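Local coordinates for protein FeoA (Thermococcus thioreducens, PDB 3E19) that probably takes part in regulating ferrous iron uptake, as a small metal-binding beta-barrel protein of the SH3-like FeoA family, at residues 4-7 with 8-11. Sequence-based numbering, arbitrary orientation.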
loop_
_atom_site.group_PDB
_atom_site.type_symbol
_atom_site.label_atom_id
_atom_site.label_comp_id
_atom_site.label_asym_id
_atom_site.label_seq_id
_atom_site.Cartn_x
_atom_site.Cartn_y
_atom_site.Cartn_z
ATOM N N VAL C 4 -28.073 -26.099 -8.806
ATOM C CA VAL C 4 -26.693 -26.158 -8.430
ATOM C C VAL C 4 -25.894 -26.094 -9.702
ATOM O O VAL C 4 -25.948 -26.990 -10.543
ATOM C CB VAL C 4 -26.367 -27.432 -7.682
ATOM C CG1 VAL C 4 -24.850 -27.522 -7.418
ATOM C CG2 VAL C 4 -27.195 -27.500 -6.382
ATOM N N VAL C 5 -25.183 -24.997 -9.866
ATOM C CA VAL C 5 -24.531 -24.715 -11.158
ATOM C C VAL C 5 -23.169 -24.121 -10.937
ATOM O O VAL C 5 -22.942 -23.542 -9.880
ATOM C CB VAL C 5 -25.364 -23.711 -11.958
ATOM C CG1 VAL C 5 -26.722 -24.325 -12.319
ATOM C CG2 VAL C 5 -25.508 -22.432 -11.222
ATOM N N PRO C 6 -22.256 -24.273 -11.914
ATOM C CA PRO C 6 -20.983 -23.574 -11.846
ATOM C C PRO C 6 -21.148 -22.067 -11.931
ATOM O O PRO C 6 -22.055 -21.552 -12.592
ATOM C CB PRO C 6 -20.211 -24.110 -13.067
ATOM C CG PRO C 6 -20.932 -25.358 -13.460
ATOM C CD PRO C 6 -22.347 -25.104 -13.132
ATOM N N LEU C 7 -20.266 -21.347 -11.258
ATOM C CA LEU C 7 -20.370 -19.913 -11.253
ATOM C C LEU C 7 -20.307 -19.411 -12.691
ATOM O O LEU C 7 -20.961 -18.441 -13.005
ATOM C CB LEU C 7 -19.274 -19.317 -10.390
ATOM C CG LEU C 7 -18.995 -17.830 -10.478
ATOM C CD1 LEU C 7 -20.222 -17.123 -10.087
ATOM C CD2 LEU C 7 -17.804 -17.523 -9.554
ATOM N N SER C 8 -19.537 -20.083 -13.543
ATOM C CA SER C 8 -19.430 -19.764 -14.995
ATOM C C SER C 8 -20.760 -19.728 -15.745
ATOM O O SER C 8 -20.839 -19.112 -16.824
ATOM C CB SER C 8 -18.504 -20.765 -15.680
ATOM O OG SER C 8 -18.969 -22.102 -15.515
ATOM N N GLU C 9 -21.790 -20.381 -15.203
ATOM C CA GLU C 9 -23.098 -20.427 -15.827
ATOM C C GLU C 9 -24.092 -19.444 -15.255
ATOM O O GLU C 9 -25.214 -19.405 -15.706
ATOM C CB GLU C 9 -23.663 -21.861 -15.812
ATOM C CG GLU C 9 -22.895 -22.718 -16.757
ATOM C CD GLU C 9 -23.140 -24.210 -16.603
ATOM O OE1 GLU C 9 -24.195 -24.611 -16.059
ATOM O OE2 GLU C 9 -22.237 -24.971 -17.045
ATOM N N MET C 10 -23.678 -18.616 -14.306
ATOM C CA MET C 10 -24.596 -17.715 -13.655
ATOM C C MET C 10 -24.543 -16.342 -14.306
ATOM O O MET C 10 -23.557 -15.939 -14.873
ATOM C CB MET C 10 -24.251 -17.595 -12.182
ATOM C CG MET C 10 -24.484 -18.871 -11.452
ATOM S SD MET C 10 -23.907 -18.743 -9.756
ATOM C CE MET C 10 -25.171 -17.652 -9.059
ATOM N N GLY C 11 -25.617 -15.613 -14.221
ATOM C CA GLY C 11 -25.705 -14.363 -14.970
ATOM C C GLY C 11 -25.927 -13.206 -14.037
ATOM O O GLY C 11 -26.313 -13.405 -12.896
#
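Met10 packs its side chain back against Val5 and Leu7 across a short 3-10 turn, closed by backbone bonds, at the end of strand 4-6 in the SH3-like barrel of FeoA. Two successive i to i+3 backbone bonds define the turn. Glu9 N donates to Pro6 O at 2.9 Å, and Met10 N donates to Leu7 O at 3.0 Å; both are nearly straight at hydrogen, with angles of 159° and 164°. In each case the donor stands well above the acceptor's carbonyl plane and not on a lone pair.

The Met10 side chain sorts its contacts by atom. CG touches the Val5 methyl CG2 at 3.7 Å, whereas SD, one bond further on, lies 4.0 Å from Leu7 CD1, the two side chains crossing at about a right angle. Although the Leu7 side chain leaves the backbone pointing away from residues 8-11, CG anti to its backbone N (chi1 167°) still brings CD1 to the sulfur. Both residues are buried against Val44 of strand 41-46, with Val74 of strand 72-76 beside Met10, and Ile42 of strand 41-46 and Ala69 of helix 66-69 beside Leu7.

A more polar cluster forms around the Pro6 ring. Glu9, extended beyond CG, crosses this ring obliquely and brings its carboxylate beside the ring carbons, with OE1 3.5 Å from Pro6 CD and OE2 3.8 Å from Pro6 CG. These are van der Waals approaches to carbon. At the neighbouring ring corner, Ser8 turns OG between its own backbone N and carbonyl carbon, placing that oxygen 3.4 Å from Pro6 CB.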